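Local coordinates for protein cellulase (Bacillus sp. BG-CS10, PDB 5E09) that probably hydrolyses internal beta-1,4-glucosidic bonds of cellulose, as a halophilic family 5 glycoside hydrolase that also carries a family 46 carbohydrate-binding module, at residues S232-G237 against V458-A463; L275-D278 against V283-Q286. One frame throughout, in Å; residues are numbered along the deposited sequence.

Contact 1 of 2, residues S232-G237 against V458-A463; sequences SVNVAG and VATMEA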
loop_
_atom_site.group_PDB
_atom_site.type_symbol
_atom_site.label_atom_id
_atom_site.label_comp_id
_atom_site.label_asym_id
_atom_site.label_seq_id
_atom_site.Cartn_x
_atom_site.Cartn_y
_atom_site.Cartn_z
ATOM N N SER A 232 -2.660 -7.501 -4.856
ATOM C CA SER A 232 -2.690 -6.146 -4.333
ATOM C C SER A 232 -3.980 -5.408 -4.687
ATOM O O SER A 232 -4.381 -4.501 -3.967
ATOM C CB SER A 232 -1.480 -5.352 -4.832
ATOM O OG SER A 232 -1.549 -5.149 -6.229
ATOM N N VAL A 233 -4.629 -5.786 -5.788
ATOM C CA VAL A 233 -5.901 -5.167 -6.159
ATOM C C VAL A 233 -7.068 -6.145 -6.055
ATOM O O VAL A 233 -8.200 -5.791 -6.378
ATOM C CB VAL A 233 -5.874 -4.590 -7.603
ATOM C CG1 VAL A 233 -4.758 -3.560 -7.758
ATOM C CG2 VAL A 233 -5.745 -5.710 -8.631
ATOM N N ASN A 234 -6.783 -7.367 -5.608
ATOM C CA ASN A 234 -7.799 -8.407 -5.423
ATOM C C ASN A 234 -8.550 -8.700 -6.718
ATOM O O ASN A 234 -9.717 -8.332 -6.875
ATOM C CB ASN A 234 -8.794 -8.023 -4.317
ATOM C CG ASN A 234 -9.693 -9.197 -3.889
ATOM O OD1 ASN A 234 -9.779 -10.220 -4.571
ATOM N ND2 ASN A 234 -10.380 -9.034 -2.768
ATOM N N VAL A 235 -7.864 -9.378 -7.634
ATOM C CA VAL A 235 -8.443 -9.777 -8.907
ATOM C C VAL A 235 -7.882 -11.146 -9.281
ATOM O O VAL A 235 -6.873 -11.575 -8.713
ATOM C CB VAL A 235 -8.131 -8.741 -10.015
ATOM C CG1 VAL A 235 -6.662 -8.824 -10.426
ATOM C CG2 VAL A 235 -9.057 -8.926 -11.216
ATOM N N ALA A 236 -8.549 -11.832 -10.209
ATOM C CA ALA A 236 -8.123 -13.138 -10.718
ATOM C C ALA A 236 -8.073 -14.217 -9.638
ATOM O O ALA A 236 -7.468 -15.269 -9.839
ATOM C CB ALA A 236 -6.774 -13.029 -11.399
ATOM N N GLY A 237 -8.709 -13.958 -8.499
ATOM C CA GLY A 237 -8.841 -14.969 -7.466
ATOM C C GLY A 237 -7.732 -14.973 -6.437
ATOM O O GLY A 237 -7.661 -15.880 -5.606
ATOM N N VAL A 458 -17.823 -10.947 1.823
ATOM C CA VAL A 458 -17.487 -11.255 0.440
ATOM C C VAL A 458 -15.987 -11.160 0.192
ATOM O O VAL A 458 -15.366 -10.120 0.420
ATOM C CB VAL A 458 -18.211 -10.314 -0.543
ATOM C CG1 VAL A 458 -17.863 -10.674 -1.972
ATOM C CG2 VAL A 458 -19.714 -10.384 -0.330
ATOM N N ALA A 459 -15.412 -12.262 -0.273
ATOM C CA ALA A 459 -14.006 -12.300 -0.645
ATOM C C ALA A 459 -13.851 -11.837 -2.086
ATOM O O ALA A 459 -13.027 -10.970 -2.384
ATOM C CB ALA A 459 -13.436 -13.704 -0.471
ATOM N N THR A 460 -14.656 -12.409 -2.979
ATOM C CA THR A 460 -14.550 -12.046 -4.388
ATOM C C THR A 460 -15.778 -12.465 -5.193
ATOM O O THR A 460 -16.737 -12.979 -4.635
ATOM C CB THR A 460 -13.287 -12.658 -5.030
ATOM O OG1 THR A 460 -13.180 -12.217 -6.389
ATOM C CG2 THR A 460 -13.331 -14.181 -4.981
HETATM N N MSE A 461 -15.748 -12.221 -6.500
HETATM C CA MSE A 461 -16.910 -12.461 -7.361
HETATM C C MSE A 461 -16.486 -12.934 -8.750
HETATM O O MSE A 461 -15.644 -12.308 -9.398
HETATM C CB MSE A 461 -17.769 -11.189 -7.493
HETATM C CG MSE A 461 -18.977 -11.355 -8.419
HETATM SE SE MSE A 461 -19.922 -9.710 -8.940
HETATM C CE MSE A 461 -18.706 -9.037 -10.299
ATOM N N GLU A 462 -17.063 -14.043 -9.198
ATOM C CA GLU A 462 -16.875 -14.499 -10.568
ATOM C C GLU A 462 -18.025 -14.038 -11.452
ATOM O O GLU A 462 -19.161 -13.927 -10.999
ATOM C CB GLU A 462 -16.757 -16.018 -10.636
ATOM C CG GLU A 462 -15.437 -16.575 -10.156
ATOM C CD GLU A 462 -15.362 -18.084 -10.328
ATOM O OE1 GLU A 462 -15.921 -18.811 -9.475
ATOM O OE2 GLU A 462 -14.750 -18.541 -11.319
ATOM N N ALA A 463 -17.719 -13.778 -12.718
ATOM C CA ALA A 463 -18.729 -13.409 -13.696
ATOM C C ALA A 463 -18.475 -14.142 -15.003
ATOM O O ALA A 463 -17.450 -13.928 -15.642
ATOM C CB ALA A 463 -18.727 -11.912 -13.922
HETATM O O HOH W 1 -12.276 -9.813 -6.074
HETATM O O HOH W 2 -10.135 -12.259 -6.799
#
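T460 OG1 is gripped by two waters that tie it to the loop around N234: water 1 lies 2.6 Å from T460 OG1 and water 2 lies 3.1 Å from it. Water 1 is also placed to donate to N234 O, though it has more acceptors in reach than protons. Water 2 accepts from G237 N at 2.8 Å and donates to N234 OD1 at 3.0 Å, so one solvent molecule joins backbone, amide and hydroxyl. The direct link is slighter, a weak hydrogen bond from N234 ND2 to A459 O at 3.3 Å, with an N-H...O angle of 155°. N234 ND2 also donates to V283 O, its stronger partner, and these two acceptors should hold the amide against rotation. With CG anti to the backbone N (chi1 -168°), the N234 side chain is carried out toward the strand. Just past helix 229-232, N234 has positive phi and completes a Schellman motif, where the chain turns. On the other side A459 and T460 form a classic beta bulge, both facing H515. The contact thus joins the loop after helix 229-232 of the family 5 catalytic domain to strand 458-465 of the C-terminal binding module, which runs between strands 479-480 and 509-516.

Contact 2 of 2, residues L275-D278 against V283-Q286; sequences LGFD and VIQQ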
loop_
_atom_site.group_PDB
_atom_site.type_symbol
_atom_site.label_atom_id
_atom_site.label_comp_id
_atom_site.label_asym_id
_atom_site.label_seq_id
_atom_site.Cartn_x
_atom_site.Cartn_y
_atom_site.Cartn_z
ATOM N N LEU A 275 -1.612 -1.715 -3.756
ATOM C CA LEU A 275 -2.237 -0.905 -4.798
ATOM C C LEU A 275 -3.730 -0.706 -4.554
ATOM O O LEU A 275 -4.250 0.408 -4.687
ATOM C CB LEU A 275 -2.017 -1.554 -6.162
ATOM C CG LEU A 275 -1.864 -0.601 -7.343
ATOM C CD1 LEU A 275 -0.614 0.235 -7.150
ATOM C CD2 LEU A 275 -1.809 -1.373 -8.650
ATOM N N GLY A 276 -4.408 -1.789 -4.174
ATOM C CA GLY A 276 -5.834 -1.753 -3.901
ATOM C C GLY A 276 -6.269 -0.695 -2.902
ATOM O O GLY A 276 -7.425 -0.263 -2.921
ATOM N N PHE A 277 -5.349 -0.266 -2.037
ATOM C CA PHE A 277 -5.649 0.777 -1.056
ATOM C C PHE A 277 -6.101 2.080 -1.718
ATOM O O PHE A 277 -6.761 2.901 -1.081
ATOM C CB PHE A 277 -4.436 1.054 -0.162
ATOM C CG PHE A 277 -4.169 -0.020 0.859
ATOM C CD1 PHE A 277 -5.027 -1.100 1.001
ATOM C CD2 PHE A 277 -3.057 0.059 1.683
ATOM C CE1 PHE A 277 -4.779 -2.085 1.940
ATOM C CE2 PHE A 277 -2.804 -0.926 2.627
ATOM C CZ PHE A 277 -3.668 -2.000 2.755
ATOM N N ASP A 278 -5.746 2.277 -2.985
ATOM C CA ASP A 278 -6.207 3.463 -3.706
ATOM C C ASP A 278 -7.734 3.456 -3.820
ATOM O O ASP A 278 -8.387 4.492 -3.692
ATOM C CB ASP A 278 -5.553 3.546 -5.083
ATOM C CG ASP A 278 -4.108 4.010 -5.006
ATOM O OD1 ASP A 278 -3.743 4.646 -3.993
ATOM O OD2 ASP A 278 -3.339 3.737 -5.953
ATOM N N VAL A 283 -10.426 -3.552 0.620
ATOM C CA VAL A 283 -10.283 -4.366 -0.582
ATOM C C VAL A 283 -9.435 -5.623 -0.310
ATOM O O VAL A 283 -9.578 -6.653 -0.978
ATOM C CB VAL A 283 -9.669 -3.503 -1.717
ATOM C CG1 VAL A 283 -9.197 -4.341 -2.879
ATOM C CG2 VAL A 283 -10.678 -2.459 -2.177
ATOM N N ILE A 284 -8.571 -5.536 0.694
ATOM C CA ILE A 284 -7.745 -6.664 1.098
ATOM C C ILE A 284 -8.246 -7.177 2.439
ATOM O O ILE A 284 -8.331 -6.411 3.395
ATOM C CB ILE A 284 -6.251 -6.263 1.213
ATOM C CG1 ILE A 284 -5.817 -5.436 -0.000
ATOM C CG2 ILE A 284 -5.356 -7.494 1.407
ATOM C CD1 ILE A 284 -6.015 -6.141 -1.315
ATOM N N GLN A 285 -8.591 -8.461 2.512
ATOM C CA GLN A 285 -9.086 -9.039 3.759
ATOM C C GLN A 285 -8.038 -8.851 4.860
ATOM O O GLN A 285 -6.840 -9.025 4.622
ATOM C CB GLN A 285 -9.431 -10.519 3.572
ATOM C CG GLN A 285 -10.413 -11.072 4.601
ATOM C CD GLN A 285 -9.736 -11.552 5.881
ATOM O OE1 GLN A 285 -8.546 -11.881 5.890
ATOM N NE2 GLN A 285 -10.497 -11.583 6.973
ATOM N N GLN A 286 -8.501 -8.486 6.053
ATOM C CA GLN A 286 -7.630 -8.004 7.129
ATOM C C GLN A 286 -6.453 -8.928 7.481
ATOM O O GLN A 286 -5.298 -8.485 7.540
ATOM C CB GLN A 286 -8.471 -7.740 8.384
ATOM C CG GLN A 286 -7.724 -7.050 9.516
ATOM C CD GLN A 286 -7.355 -5.598 9.211
ATOM O OE1 GLN A 286 -7.552 -5.104 8.094
ATOM N NE2 GLN A 286 -6.825 -4.907 10.217
#
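F277 and I284 meet through their apolar side chains, F277 CE1 lying 4.0 Å from I284 CG1, and the two side chains cross at about a right angle. The CB of F277 points away from 283-286, but chi1 of -74° sets CG beside the backbone N and brings the ring back within reach of the isoleucine. Alongside, V283 packs on the backbone of G276: its CG2 lies 4.0 Å from G276 O, while V283 CG1 is 4.4 Å from G276 CA. Having no side chain, G276 lets the valine come this close, and G276 CA and V283 CA are 6.1 Å apart. The four residues that touch, G276, F277, V283 and I284, are all buried. Further out, the turn 275-278 is closed by the D278 N to L275 O bond of 2.9 Å, and F277 O takes a hydrogen bond from Q314 NE2. The F277 ring also meets that of H315, their planes at about 75°, and packs on F293. Behind I284, Q285 occupies the N-cap of the next helix, its OE1 making weak bonds to G287 N and E288 N. Both segments belong to the loop that leaves strand 267-272 of the eight-stranded (beta/alpha) barrel and leads into helix 286-302, with I284 reaching F231 of helix 229-232 and K289 of helix 286-302.

Contacts 1 and 2 have centres about 11 Å apart and touch through neighbouring loops of the barrel. Along the chain, contact 2 is nested inside the long excursion closed by contact 1, which spans 220 residues between its segments. S232 O lies 2.7 Å from G276 N, a probable hydrogen bond between the loops that follow barrel strands 219-225 and 267-272. Such loops frame the active-site end of a TIM barrel. Contact 2 stays within the catalytic domain, whereas contact 1 passes from that domain to the C-terminal binding module. Together they form a continuous path, consistent with that module being docked beside the substrate cleft.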